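Local atomic coordinates of enoyl-CoA hydratase (Thermus thermophilus, PDB entry 1WZ8), a protein that probably catalyses the reversible addition of water to the double bond of enoyl-CoA thioesters, as a hexameric member of the crotonase family. Residues V89-E92 with A93-L96; A220-H223 with W224-S227. All coordinates share one frame; numbering follows the deposited sequence.

Interaction 1 of 2, residues V89-E92 with A93-L96; sequences VFWE and ARDL
W91 and R94 lie side by side on helix 83-102, one turn apart. CD of R94 comes within 3.4 Å of CZ3 of W91, and NE stays near the same ring corner. The guanidinium is not stacked on the indole; the two planes stand 67° apart. CG of R94 lies anti to the backbone N (chi1 172°), and the chain stays extended as far as NE. This carries the arginine alongside the six-membered ring. F90 adds to the same patch, with its CD2 3.6 Å above one face of the W91 ring. Further along, OD2 of D95 sits 3.1 Å from O of W91; both are acceptors, so this is no bond. OD1 of D95 and NH1 of R94 form a long salt bridge, 3.7 Å; OD2 has a further weak ion pair with R47. The backbone beneath keeps i to i+4 bonds: N of A93 bonds to O of V89 at 2.8 Å, and N of L96 to O of E92 at 2.8 Å. Partners further out fix the polar ends. NE of R94 forms a salt bridge with E233, and the buried carboxylate of E92 is held by R88, R40 and H39. H215 and H219 of a second subunit meet the W91 ring. W91 and R94 are an i, i+3 side-chain contact on an alpha-helix of the crotonase fold, at a subunit interface of the hexamer.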
loop_
_atom_site.group_PDB
_atom_site.type_symbol
_atom_site.label_atom_id
_atom_site.label_comp_id
_atom_site.label_asym_id
_atom_site.label_seq_id
_atom_site.Cartn_x
_atom_site.Cartn_y
_atom_site.Cartn_z
ATOM N N VAL A 89 13.940 -11.851 21.754
ATOM C CA VAL A 89 14.237 -12.559 20.513
ATOM C C VAL A 89 13.324 -12.075 19.385
ATOM O O VAL A 89 13.714 -12.096 18.216
ATOM C CB VAL A 89 14.094 -14.089 20.703
ATOM C CG1 VAL A 89 14.308 -14.816 19.378
ATOM C CG2 VAL A 89 15.116 -14.568 21.717
ATOM N N PHE A 90 12.119 -11.626 19.733
ATOM C CA PHE A 90 11.190 -11.117 18.725
ATOM C C PHE A 90 11.871 -9.997 17.946
ATOM O O PHE A 90 11.924 -10.019 16.715
ATOM C CB PHE A 90 9.922 -10.571 19.386
ATOM C CG PHE A 90 8.972 -9.916 18.419
ATOM C CD1 PHE A 90 8.090 -10.679 17.660
ATOM C CD2 PHE A 90 8.979 -8.537 18.252
ATOM C CE1 PHE A 90 7.225 -10.074 16.745
ATOM C CE2 PHE A 90 8.124 -7.922 17.344
ATOM C CZ PHE A 90 7.244 -8.694 16.587
ATOM N N TRP A 91 12.397 -9.013 18.667
ATOM C CA TRP A 91 13.069 -7.900 18.017
ATOM C C TRP A 91 14.376 -8.306 17.341
ATOM O O TRP A 91 14.772 -7.705 16.344
ATOM C CB TRP A 91 13.277 -6.768 19.021
ATOM C CG TRP A 91 11.961 -6.206 19.463
ATOM C CD1 TRP A 91 11.366 -6.356 20.688
ATOM C CD2 TRP A 91 11.034 -5.471 18.655
ATOM N NE1 TRP A 91 10.126 -5.761 20.687
ATOM C CE2 TRP A 91 9.897 -5.210 19.453
ATOM C CE3 TRP A 91 11.052 -5.008 17.331
ATOM C CZ2 TRP A 91 8.790 -4.504 18.972
ATOM C CZ3 TRP A 91 9.949 -4.307 16.852
ATOM C CH2 TRP A 91 8.833 -4.062 17.675
ATOM N N GLU A 92 15.038 -9.333 17.867
ATOM C CA GLU A 92 16.275 -9.821 17.257
ATOM C C GLU A 92 15.962 -10.449 15.898
ATOM O O GLU A 92 16.668 -10.216 14.909
ATOM C CB GLU A 92 16.934 -10.874 18.150
ATOM C CG GLU A 92 17.649 -10.307 19.360
ATOM C CD GLU A 92 18.172 -11.395 20.276
ATOM O OE1 GLU A 92 18.343 -12.538 19.805
ATOM O OE2 GLU A 92 18.425 -11.102 21.464
ATOM N N ALA A 93 14.900 -11.249 15.860
ATOM C CA ALA A 93 14.483 -11.924 14.629
ATOM C C ALA A 93 14.134 -10.879 13.580
ATOM O O ALA A 93 14.474 -11.011 12.406
ATOM C CB ALA A 93 13.273 -12.810 14.906
ATOM N N ARG A 94 13.448 -9.827 14.013
ATOM C CA ARG A 94 13.071 -8.761 13.093
ATOM C C ARG A 94 14.323 -8.104 12.518
ATOM O O ARG A 94 14.390 -7.818 11.322
ATOM C CB ARG A 94 12.209 -7.721 13.821
ATOM C CG ARG A 94 11.910 -6.451 13.021
ATOM C CD ARG A 94 10.954 -5.550 13.806
ATOM N NE ARG A 94 10.689 -4.270 13.150
ATOM C CZ ARG A 94 11.533 -3.246 13.127
ATOM N NH1 ARG A 94 12.714 -3.338 13.724
ATOM N NH2 ARG A 94 11.190 -2.120 12.516
ATOM N N ASP A 95 15.319 -7.875 13.370
ATOM C CA ASP A 95 16.559 -7.237 12.933
ATOM C C ASP A 95 17.479 -8.144 12.122
ATOM O O ASP A 95 18.298 -7.664 11.343
ATOM C CB ASP A 95 17.328 -6.671 14.134
ATOM C CG ASP A 95 16.665 -5.433 14.720
ATOM O OD1 ASP A 95 16.124 -4.627 13.942
ATOM O OD2 ASP A 95 16.694 -5.258 15.951
ATOM N N LEU A 96 17.349 -9.453 12.302
ATOM C CA LEU A 96 18.182 -10.392 11.565
ATOM C C LEU A 96 17.891 -10.243 10.076
ATOM O O LEU A 96 18.754 -10.493 9.241
ATOM C CB LEU A 96 17.894 -11.831 12.006
ATOM C CG LEU A 96 18.801 -12.916 11.410
ATOM C CD1 LEU A 96 20.246 -12.687 11.842
ATOM C CD2 LEU A 96 18.331 -14.283 11.879
#

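Interaction 2 of 2, residues A220-H223 with W224-S227; sequences ALNH and WYRS
O of H223 is gripped twice by S227. OG of S227 donates to O of H223 at 2.9 Å, nearly in line with the C=O bond. N of S227 reaches the same oxygen at 3.1 Å, from 39° out of the carbonyl plane. OG lies beside its own backbone N (chi1 -67°), which turns it back to that carbonyl. R226, three residues on from H223, reaches back over it: NH1 of R226 sits 3.4 Å above the centre of the imidazole, the planes 69° apart. CB of N222 lies over one face of the guanidinium, offset toward its rim. H219 O and N102 bind the guanidinium from the same chain. With an alanine here, the NH1 group over the H223 ring would be gone, and O of H219 and the N102 side chain would probably each lose this donor. Helix 211-226 is kinked here: N of W224 bonds to O of L221 at 3.0 Å, an i to i+3 link, and N of Y225, also without an i to i+4 bond, bonds weakly to O of N222. N of R226 keeps a normal bond to that oxygen. In the crotonase hexamer this part of the helix packs between subunits, and NE2 of H223 bonds to E233 of one. From another subunit, V153 bonds to NE1 of W224, H231 pairs with OG of S227, and F228 stacks on the W224 ring.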
loop_
_atom_site.group_PDB
_atom_site.type_symbol
_atom_site.label_atom_id
_atom_site.label_comp_id
_atom_site.label_asym_id
_atom_site.label_seq_id
_atom_site.Cartn_x
_atom_site.Cartn_y
_atom_site.Cartn_z
ATOM N N ALA A 220 16.504 1.746 -2.878
ATOM C CA ALA A 220 15.269 1.906 -3.631
ATOM C C ALA A 220 14.574 0.568 -3.870
ATOM O O ALA A 220 13.356 0.466 -3.726
ATOM C CB ALA A 220 15.552 2.600 -4.960
ATOM N N LEU A 221 15.336 -0.458 -4.242
ATOM C CA LEU A 221 14.737 -1.770 -4.464
ATOM C C LEU A 221 14.148 -2.325 -3.172
ATOM O O LEU A 221 13.059 -2.905 -3.178
ATOM C CB LEU A 221 15.773 -2.763 -5.007
ATOM C CG LEU A 221 16.222 -2.656 -6.468
ATOM C CD1 LEU A 221 17.396 -3.601 -6.692
ATOM C CD2 LEU A 221 15.077 -3.013 -7.408
ATOM N N ASN A 222 14.856 -2.140 -2.060
ATOM C CA ASN A 222 14.381 -2.674 -0.790
ATOM C C ASN A 222 13.077 -2.073 -0.280
ATOM O O ASN A 222 12.454 -2.621 0.625
ATOM C CB ASN A 222 15.485 -2.599 0.271
ATOM C CG ASN A 222 16.480 -3.737 0.138
ATOM O OD1 ASN A 222 16.245 -4.689 -0.605
ATOM N ND2 ASN A 222 17.587 -3.654 0.865
ATOM N N HIS A 223 12.651 -0.954 -0.862
ATOM C CA HIS A 223 11.382 -0.367 -0.457
ATOM C C HIS A 223 10.254 -1.326 -0.849
ATOM O O HIS A 223 9.134 -1.215 -0.345
ATOM C CB HIS A 223 11.159 0.998 -1.118
ATOM C CG HIS A 223 11.684 2.150 -0.317
ATOM N ND1 HIS A 223 11.381 2.328 1.016
ATOM C CD2 HIS A 223 12.468 3.196 -0.668
ATOM C CE1 HIS A 223 11.954 3.437 1.452
ATOM N NE2 HIS A 223 12.619 3.983 0.450
ATOM N N TRP A 224 10.535 -2.255 -1.762
ATOM C CA TRP A 224 9.511 -3.221 -2.137
ATOM C C TRP A 224 9.242 -4.103 -0.927
ATOM O O TRP A 224 8.098 -4.434 -0.631
ATOM C CB TRP A 224 9.951 -4.086 -3.319
ATOM C CG TRP A 224 9.749 -3.425 -4.646
ATOM C CD1 TRP A 224 10.553 -2.486 -5.228
ATOM C CD2 TRP A 224 8.652 -3.626 -5.544
ATOM N NE1 TRP A 224 10.026 -2.092 -6.431
ATOM C CE2 TRP A 224 8.858 -2.773 -6.651
ATOM C CE3 TRP A 224 7.513 -4.442 -5.521
ATOM C CZ2 TRP A 224 7.968 -2.713 -7.728
ATOM C CZ3 TRP A 224 6.623 -4.384 -6.597
ATOM C CH2 TRP A 224 6.860 -3.523 -7.685
ATOM N N TYR A 225 10.302 -4.481 -0.223
ATOM C CA TYR A 225 10.144 -5.304 0.966
ATOM C C TYR A 225 9.573 -4.470 2.115
ATOM O O TYR A 225 8.689 -4.922 2.833
ATOM C CB TYR A 225 11.487 -5.890 1.408
ATOM C CG TYR A 225 12.027 -6.999 0.534
ATOM C CD1 TYR A 225 11.220 -8.070 0.152
ATOM C CD2 TYR A 225 13.371 -7.013 0.145
ATOM C CE1 TYR A 225 11.735 -9.132 -0.590
ATOM C CE2 TYR A 225 13.895 -8.067 -0.595
ATOM C CZ TYR A 225 13.074 -9.122 -0.955
ATOM O OH TYR A 225 13.596 -10.184 -1.651
ATOM N N ARG A 226 10.080 -3.255 2.277
ATOM C CA ARG A 226 9.632 -2.390 3.357
ATOM C C ARG A 226 8.130 -2.130 3.324
ATOM O O ARG A 226 7.506 -1.981 4.372
ATOM C CB ARG A 226 10.393 -1.062 3.338
ATOM C CG ARG A 226 11.901 -1.211 3.526
ATOM C CD ARG A 226 12.570 0.136 3.799
ATOM N NE ARG A 226 14.027 0.022 3.842
ATOM C CZ ARG A 226 14.829 0.293 2.818
ATOM N NH1 ARG A 226 14.319 0.707 1.664
ATOM N NH2 ARG A 226 16.141 0.139 2.941
ATOM N N SER A 227 7.549 -2.086 2.128
ATOM C CA SER A 227 6.116 -1.851 1.997
ATOM C C SER A 227 5.286 -2.986 2.603
ATOM O O SER A 227 4.095 -2.825 2.855
ATOM C CB SER A 227 5.743 -1.676 0.519
ATOM O OG SER A 227 6.300 -0.490 -0.016
#

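How the interactions relate
Interactions 1 and 2 lie on two different helices of one chain, 83-102 and 211-226. Their centres are 19 Å apart and their nearest atoms about 9 Å, so they do not touch. Helix 83-102 still reaches interaction 2, because its L101 and N102 bind N222 and R226. The two contacts also use the same residues across subunit boundaries. E233 pairs with R94 in its own chain, and E233 of a second subunit bonds to H223. H219, which meets the H223 ring within its chain, meets W91 when it comes from a second subunit. A bound methylpentanediol, probably from the crystallisation liquor, lies about 4 Å from the V89 side chain in interaction 1.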